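Local coordinates for protein minor fimbrium tip subunit Mfa3 (Porphyromonas gingivalis ATCC 33277, PDB 5NF4) that forms part of the tip of the minor fimbriae, surface filaments that mediate biofilm formation and adhesion to host cells and other oral bacteria, at residues A[130-133]-A[134-138]; A[319-323]-A[324-328]. All blocks are in the same frame, centred on the assembly; numbering follows the deposited sequence.

Contact 1 (A[130-133]-A[134-138]). With FMT (formic acid), chain C.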
ATOM      1  N   VAL A 130     -20.209  -9.840  11.693  1.00 35.10           N
ATOM      2  CA  VAL A 130     -21.607 -10.213  11.546  1.00 35.38           C
ATOM      3  C   VAL A 130     -22.352  -9.266  10.623  1.00 35.57           C
ATOM      4  O   VAL A 130     -23.223  -9.687   9.828  1.00 36.80           O
ATOM      5  CB  VAL A 130     -22.302 -10.230  12.913  1.00 37.95           C
ATOM      6  CG1 VAL A 130     -23.773 -10.556  12.755  1.00 42.36           C
ATOM      7  CG2 VAL A 130     -21.622 -11.227  13.845  1.00 42.93           C
ATOM      8  N   ASN A 131     -22.036  -7.984  10.747  1.00 32.43           N
ATOM      9  CA  ASN A 131     -22.747  -6.947  10.036  1.00 35.53           C
ATOM     10  C   ASN A 131     -21.781  -5.902   9.532  1.00 34.42           C
ATOM     11  O   ASN A 131     -20.570  -5.981   9.761  1.00 34.18           O
ATOM     12  CB  ASN A 131     -23.825  -6.320  10.929  1.00 38.64           C
ATOM     13  CG  ASN A 131     -23.261  -5.722  12.198  1.00 38.14           C
ATOM     14  OD1 ASN A 131     -22.131  -5.252  12.229  1.00 34.98           O
ATOM     15  ND2 ASN A 131     -24.059  -5.752  13.270  1.00 40.96           N
ATOM     16  N   LYS A 132     -22.320  -4.905   8.848  1.00 33.47           N
ATOM     17  CA  LYS A 132     -21.489  -3.912   8.203  1.00 33.88           C
ATOM     18  C   LYS A 132     -20.696  -3.075   9.233  1.00 33.56           C
ATOM     19  O   LYS A 132     -19.576  -2.639   8.961  1.00 33.05           O
ATOM     20  CB  LYS A 132     -22.364  -3.018   7.325  1.00 39.09           C
ATOM     21  CG  LYS A 132     -21.561  -2.185   6.338  1.00 43.90           C
ATOM     22  CD  LYS A 132     -22.471  -1.509   5.318  1.00 47.75           C
ATOM     23  CE  LYS A 132     -23.289  -0.399   5.932  1.00 47.14           C
ATOM     24  NZ  LYS A 132     -22.431   0.692   6.411  1.00 48.47           N
ATOM     25  N   SER A 133     -21.268  -2.871  10.418  1.00 33.09           N
ATOM     26  CA  SER A 133     -20.581  -2.138  11.481  1.00 34.45           C
ATOM     27  C   SER A 133     -19.302  -2.875  11.884  1.00 31.89           C
ATOM     28  O   SER A 133     -18.213  -2.262  12.003  1.00 31.95           O
ATOM     29  CB  SER A 133     -21.513  -1.950  12.696  1.00 37.10           C
ATOM     30  OG  SER A 133     -20.790  -1.401  13.782  1.00 39.69           O
ATOM     31  N   ASP A 134     -19.420  -4.195  12.073  1.00 30.05           N
ATOM     32  CA  ASP A 134     -18.259  -5.032  12.360  1.00 30.35           C
ATOM     33  C   ASP A 134     -17.250  -4.960  11.230  1.00 31.11           C
ATOM     34  O   ASP A 134     -16.043  -4.951  11.446  1.00 30.49           O
ATOM     35  CB  ASP A 134     -18.641  -6.490  12.565  1.00 29.23           C
ATOM     36  CG  ASP A 134     -19.505  -6.712  13.792  1.00 35.43           C
ATOM     37  OD1 ASP A 134     -19.453  -5.906  14.731  1.00 35.51           O
ATOM     38  OD2 ASP A 134     -20.258  -7.707  13.801  1.00 36.89           O
ATOM     39  N   MET A 135     -17.762  -4.976  10.011  1.00 28.48           N
ATOM     40  CA  MET A 135     -16.909  -5.004   8.834  1.00 27.88           C
ATOM     41  C   MET A 135     -16.067  -3.726   8.756  1.00 29.80           C
ATOM     42  O   MET A 135     -14.837  -3.764   8.539  1.00 30.38           O
ATOM     43  CB  MET A 135     -17.751  -5.157   7.549  1.00 29.79           C
ATOM     44  CG  MET A 135     -16.897  -5.216   6.264  1.00 29.19           C
ATOM     45  SD  MET A 135     -16.115  -6.776   6.009  1.00 30.56           S
ATOM     46  CE  MET A 135     -14.381  -6.345   6.166  1.00 32.04           C
ATOM     47  N   ASN A 136     -16.708  -2.584   8.951  1.00 30.21           N
ATOM     48  CA  ASN A 136     -15.964  -1.333   8.984  1.00 28.90           C
ATOM     49  C   ASN A 136     -14.953  -1.248  10.144  1.00 30.55           C
ATOM     50  O   ASN A 136     -13.848  -0.748   9.945  1.00 29.33           O
ATOM     51  CB  ASN A 136     -16.905  -0.157   9.019  1.00 33.64           C
ATOM     52  CG  ASN A 136     -17.498   0.123   7.630  1.00 37.04           C
ATOM     53  OD1 ASN A 136     -16.764   0.206   6.643  1.00 36.54           O
ATOM     54  ND2 ASN A 136     -18.806   0.225   7.547  1.00 41.35           N
ATOM     55  N   HIS A 137     -15.320  -1.734  11.326  1.00 29.05           N
ATOM     56  CA  HIS A 137     -14.344  -1.792  12.427  1.00 30.31           C
ATOM     57  C   HIS A 137     -13.143  -2.632  12.017  1.00 30.33           C
ATOM     58  O   HIS A 137     -11.982  -2.243  12.282  1.00 28.35           O
ATOM     59  CB  HIS A 137     -14.990  -2.347  13.715  1.00 32.62           C
ATOM     60  CG  HIS A 137     -15.880  -1.369  14.437  1.00 33.95           C
ATOM     61  ND1 HIS A 137     -15.530  -0.057  14.689  1.00 40.10           N
ATOM     62  CD2 HIS A 137     -17.106  -1.536  14.992  1.00 31.58           C
ATOM     63  CE1 HIS A 137     -16.514   0.543  15.348  1.00 39.08           C
ATOM     64  NE2 HIS A 137     -17.481  -0.333  15.545  1.00 35.79           N
ATOM     65  N   PHE A 138     -13.385  -3.777  11.379  1.00 30.46           N
ATOM     66  CA  PHE A 138     -12.314  -4.664  10.961  1.00 30.97           C
ATOM     67  C   PHE A 138     -11.397  -3.962   9.966  1.00 30.08           C
ATOM     68  O   PHE A 138     -10.162  -4.045  10.076  1.00 28.55           O
ATOM     69  CB  PHE A 138     -12.892  -5.953  10.341  1.00 29.07           C
ATOM     70  CG  PHE A 138     -11.858  -6.989   9.970  1.00 29.09           C
ATOM     71  CD1 PHE A 138     -11.198  -6.927   8.737  1.00 30.10           C
ATOM     72  CD2 PHE A 138     -11.519  -8.000  10.861  1.00 29.15           C
ATOM     73  CE1 PHE A 138     -10.250  -7.900   8.395  1.00 33.49           C
ATOM     74  CE2 PHE A 138     -10.560  -8.949  10.544  1.00 31.43           C
ATOM     75  CZ  PHE A 138      -9.918  -8.907   9.316  1.00 31.60           C
TER
HETATM   76  C   FMT C 501     -12.069   2.206  14.588  1.00 53.42           C
HETATM   77  O1  FMT C 501     -11.631   2.283  15.728  1.00 62.55           O
HETATM   78  O2  FMT C 501     -12.936   1.381  14.309  1.00 48.36           O
HETATM   79  O   HOH W   1     -21.644   0.658   9.179  1.00 64.21           O
HETATM   80  O   HOH W   2     -20.084  -3.407  15.354  1.00 42.87           O
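The side-chain oxygen of Asn131 caps the first turn of helix 132-140 through the backbone N-H of Asp134. Asn131 is the N-cap: its OD1 accepts from Asp134 N at 2.9 Å, with an N-H...O angle of 169° and the donor nearly in line with the amide C=O. A chi1 of 59°, which sets CG between the backbone N and the carbonyl carbon, brings the amide oxygen over this first turn. The Asp134 carboxylate reaches back past the cap residue: its OD2 takes the N-H of Val130 (Val130 N to Asp134 OD2 3.0 Å) through the anti lone pair. The other carboxylate oxygen, Asp134 OD1, receives a water at 2.7 Å that also lies 2.6 Å from Ser133 OG.

Behind this cap the main chain winds up normally, with Asn136 N bonded to Lys132 O and His137 N to Ser133 O. Lys132 and Asn136 run side by side one turn apart, and a second water accepts from Lys132 NZ at 2.9 Å and weakly from Asn136 ND2. Further out, Met135 packs on Leu75, Phe77 and Phe114, seating the helix on strands 71-78 and 109-117. On the exposed side His137 ND1 donates to O2 of a formic acid molecule, probably from the crystallisation liquor. Between them, Asn131 and Asp134 accept one N-H in the first turn (Asp134) and one just before the cap (Val130), and the Asp134 carboxylate would probably interact favourably with the helix dipole.

Contact 2 (A[319-323]-A[324-328])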
ATOM      1  N   THR A 319       3.206  12.787   3.366  1.00 29.84           N
ATOM      2  CA  THR A 319       2.434  11.588   3.460  1.00 30.88           C
ATOM      3  C   THR A 319       2.971  10.570   2.458  1.00 31.95           C
ATOM      4  O   THR A 319       3.274  10.907   1.318  1.00 32.83           O
ATOM      5  CB  THR A 319       0.963  11.862   3.189  1.00 31.28           C
ATOM      6  OG1 THR A 319       0.414  12.613   4.288  1.00 31.85           O
ATOM      7  CG2 THR A 319       0.149  10.550   2.969  1.00 32.40           C
ATOM      8  N   VAL A 320       3.088   9.332   2.912  1.00 31.78           N
ATOM      9  CA  VAL A 320       3.370   8.197   2.051  1.00 31.58           C
ATOM     10  C   VAL A 320       2.039   7.485   1.805  1.00 32.57           C
ATOM     11  O   VAL A 320       1.443   7.009   2.747  1.00 32.48           O
ATOM     12  CB  VAL A 320       4.366   7.242   2.711  1.00 32.17           C
ATOM     13  CG1 VAL A 320       4.591   5.968   1.883  1.00 34.03           C
ATOM     14  CG2 VAL A 320       5.711   7.958   2.986  1.00 33.25           C
ATOM     15  N   TYR A 321       1.604   7.398   0.557  1.00 30.77           N
ATOM     16  CA  TYR A 321       0.315   6.798   0.204  1.00 31.76           C
ATOM     17  C   TYR A 321       0.422   5.317  -0.175  1.00 34.79           C
ATOM     18  O   TYR A 321       1.362   4.906  -0.867  1.00 35.00           O
ATOM     19  CB  TYR A 321      -0.305   7.577  -0.949  1.00 34.03           C
ATOM     20  CG  TYR A 321      -0.822   8.942  -0.553  1.00 36.86           C
ATOM     21  CD1 TYR A 321      -2.057   9.084   0.079  1.00 36.52           C
ATOM     22  CD2 TYR A 321      -0.079  10.082  -0.791  1.00 36.96           C
ATOM     23  CE1 TYR A 321      -2.525  10.332   0.463  1.00 36.10           C
ATOM     24  CE2 TYR A 321      -0.539  11.331  -0.412  1.00 39.89           C
ATOM     25  CZ  TYR A 321      -1.773  11.448   0.213  1.00 38.49           C
ATOM     26  OH  TYR A 321      -2.226  12.689   0.586  1.00 37.64           O
ATOM     27  N   ARG A 322      -0.579   4.523   0.211  1.00 32.37           N
ATOM     28  CA  ARG A 322      -0.569   3.114  -0.170  1.00 34.41           C
ATOM     29  C   ARG A 322      -0.541   2.921  -1.682  1.00 33.29           C
ATOM     30  O   ARG A 322      -1.121   3.707  -2.439  1.00 35.60           O
ATOM     31  CB  ARG A 322      -1.793   2.399   0.391  1.00 34.58           C
ATOM     32  CG  ARG A 322      -3.101   2.863  -0.226  1.00 35.55           C
ATOM     33  CD  ARG A 322      -4.340   2.273   0.490  1.00 37.35           C
ATOM     34  NE  ARG A 322      -4.348   2.673   1.892  1.00 36.32           N
ATOM     35  CZ  ARG A 322      -4.591   1.869   2.915  1.00 35.07           C
ATOM     36  NH1 ARG A 322      -4.937   0.589   2.705  1.00 33.71           N
ATOM     37  NH2 ARG A 322      -4.483   2.355   4.152  1.00 35.13           N
ATOM     38  N   ASN A 323       0.105   1.848  -2.106  1.00 31.22           N
ATOM     39  CA  ASN A 323       0.062   1.369  -3.472  1.00 32.28           C
ATOM     40  C   ASN A 323       0.640   2.378  -4.464  1.00 36.97           C
ATOM     41  O   ASN A 323       0.315   2.356  -5.643  1.00 38.25           O
ATOM     42  CB  ASN A 323      -1.373   0.997  -3.856  1.00 33.78           C
ATOM     43  CG  ASN A 323      -1.437  -0.187  -4.833  1.00 39.99           C
ATOM     44  OD1 ASN A 323      -0.784  -1.207  -4.647  1.00 43.01           O
ATOM     45  ND2 ASN A 323      -2.235  -0.038  -5.878  1.00 41.23           N
ATOM     46  N   ARG A 324       1.530   3.238  -3.978  1.00 36.73           N
ATOM     47  CA  ARG A 324       2.257   4.131  -4.863  1.00 37.30           C
ATOM     48  C   ARG A 324       3.726   3.708  -4.876  1.00 38.84           C
ATOM     49  O   ARG A 324       4.206   3.021  -3.966  1.00 34.02           O
ATOM     50  CB  ARG A 324       2.128   5.588  -4.418  1.00 37.60           C
ATOM     51  CG  ARG A 324       0.672   6.102  -4.392  1.00 49.84           C
ATOM     52  CD  ARG A 324       0.036   6.207  -5.771  1.00 68.60           C
ATOM     53  NE  ARG A 324       0.603   7.250  -6.633  1.00 77.29           N
ATOM     54  CZ  ARG A 324       0.463   8.564  -6.444  1.00 77.12           C
ATOM     55  NH1 ARG A 324      -0.207   9.042  -5.396  1.00 80.01           N
ATOM     56  NH2 ARG A 324       1.015   9.410  -7.305  1.00 72.34           N
ATOM     57  N   HIS A 325       4.414   4.143  -5.912  1.00 39.41           N
ATOM     58  CA  HIS A 325       5.804   3.752  -6.170  1.00 40.31           C
ATOM     59  C   HIS A 325       6.680   5.007  -6.149  1.00 38.01           C
ATOM     60  O   HIS A 325       6.530   5.890  -7.006  1.00 35.88           O
ATOM     61  CB  HIS A 325       5.811   3.029  -7.517  1.00 38.80           C
ATOM     62  CG  HIS A 325       7.109   2.388  -7.913  1.00 41.34           C
ATOM     63  ND1 HIS A 325       7.278   1.808  -9.157  1.00 44.87           N
ATOM     64  CD2 HIS A 325       8.290   2.236  -7.264  1.00 41.45           C
ATOM     65  CE1 HIS A 325       8.504   1.325  -9.254  1.00 54.21           C
ATOM     66  NE2 HIS A 325       9.139   1.571  -8.121  1.00 42.21           N
ATOM     67  N   TYR A 326       7.586   5.069  -5.166  1.00 32.42           N
ATOM     68  CA  TYR A 326       8.479   6.192  -4.925  1.00 35.79           C
ATOM     69  C   TYR A 326       9.850   5.829  -5.481  1.00 39.02           C
ATOM     70  O   TYR A 326      10.513   4.906  -4.990  1.00 38.16           O
ATOM     71  CB  TYR A 326       8.549   6.516  -3.422  1.00 32.37           C
ATOM     72  CG  TYR A 326       7.223   7.002  -2.870  1.00 33.08           C
ATOM     73  CD1 TYR A 326       6.209   6.098  -2.573  1.00 34.86           C
ATOM     74  CD2 TYR A 326       6.965   8.356  -2.704  1.00 31.65           C
ATOM     75  CE1 TYR A 326       4.950   6.533  -2.117  1.00 35.46           C
ATOM     76  CE2 TYR A 326       5.712   8.810  -2.227  1.00 34.03           C
ATOM     77  CZ  TYR A 326       4.712   7.880  -1.943  1.00 35.07           C
ATOM     78  OH  TYR A 326       3.447   8.296  -1.519  1.00 33.05           O
ATOM     79  N   ILE A 327      10.246   6.542  -6.532  1.00 35.80           N
ATOM     80  CA  ILE A 327      11.435   6.193  -7.304  1.00 36.85           C
ATOM     81  C   ILE A 327      12.482   7.295  -7.197  1.00 39.56           C
ATOM     82  O   ILE A 327      12.229   8.454  -7.530  1.00 39.26           O
ATOM     83  CB  ILE A 327      11.075   5.938  -8.788  1.00 41.77           C
ATOM     84  CG1 ILE A 327      10.009   4.840  -8.886  1.00 46.51           C
ATOM     85  CG2 ILE A 327      12.318   5.531  -9.595  1.00 39.16           C
ATOM     86  CD1 ILE A 327       9.319   4.771 -10.237  1.00 55.22           C
ATOM     87  N   TYR A 328      13.667   6.916  -6.721  1.00 40.06           N
ATOM     88  CA  TYR A 328      14.794   7.828  -6.602  1.00 38.88           C
ATOM     89  C   TYR A 328      15.934   7.398  -7.499  1.00 38.62           C
ATOM     90  O   TYR A 328      16.245   6.203  -7.639  1.00 36.52           O
ATOM     91  CB  TYR A 328      15.262   7.907  -5.132  1.00 37.08           C
ATOM     92  CG  TYR A 328      14.199   8.540  -4.284  1.00 36.71           C
ATOM     93  CD1 TYR A 328      13.156   7.782  -3.775  1.00 33.63           C
ATOM     94  CD2 TYR A 328      14.194   9.912  -4.044  1.00 36.69           C
ATOM     95  CE1 TYR A 328      12.159   8.360  -3.021  1.00 35.11           C
ATOM     96  CE2 TYR A 328      13.187  10.503  -3.294  1.00 33.79           C
ATOM     97  CZ  TYR A 328      12.185   9.720  -2.778  1.00 33.71           C
ATOM     98  OH  TYR A 328      11.177  10.307  -2.057  1.00 34.38           O
TER
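Tyr326 reaches back from strand 324-332 to the chain that leads into it, and its hydroxyl meets the backbone of Tyr321. Tyr321 N donates to Tyr326 OH at 2.9 Å with an N-H...O angle of 173°, so the bond is almost straight, and the N lies at the edge of the Tyr326 ring, near its plane. The Tyr326 side chain points toward 319-323 from its first bond; with CG anti to the carbonyl carbon, a chi1 of -65° sends the ring toward Tyr321, hydroxyl foremost. Val320 CG1 approaches that ring obliquely, 4.1 Å from Tyr326 CE1.

The bend itself is a type II beta turn from Tyr321 to Arg324, with Asn323 in the left-handed backbone conformation (phi 62°) that this turn favours at its third position. Arg324 does not extend straight from the strand: its chain is bent at both chi2 and chi3, keeping the aliphatic part against the turn. Its CG lies 3.6 Å from Arg322 O and 3.9 Å from Tyr321 CB, while its guanidinium forms a salt bridge with Glu296. Over one face of the Tyr321 ring, Thr319 CG2 sits 3.4 Å above the plane, over the ring centre, a CH-pi type of approach within the incoming segment.

Tyr326 OH is also hydrogen-bonded to Thr294 OG1, and Arg322 bonds to Arg223 O and forms a salt bridge with Glu255, so neighbouring loops share in holding the turn. Backbone bonds from Asn323, Arg324 and Tyr326 join the segment to strand 180-205. The phenol oxygen thus has two polar partners in a buried setting: it satisfies a main-chain N-H and links the chain entering the turn to a side chain two residues into the strand, bridging the turn from one arm to the other.

Overall arrangement
Contacts 1 and 2 stand apart in the fold: their centres are 29 Å from each other, and their nearest atoms remain about 10 Å apart without touching. They follow in series along the chain. Contact 1 lies at the surface, its centre 22 Å from that of the chain, whereas contact 2 is partly buried and only 8 Å from it. Each marks the start of a regular element, a helix in 130-138 and a strand in 319-328, and in each a side-chain oxygen accepts from the main chain: two N-H groups in contact 1, one in contact 2. The formic acid molecule belongs to contact 1 alone and, as a probable crystallisation component, is no evidence for a functional site.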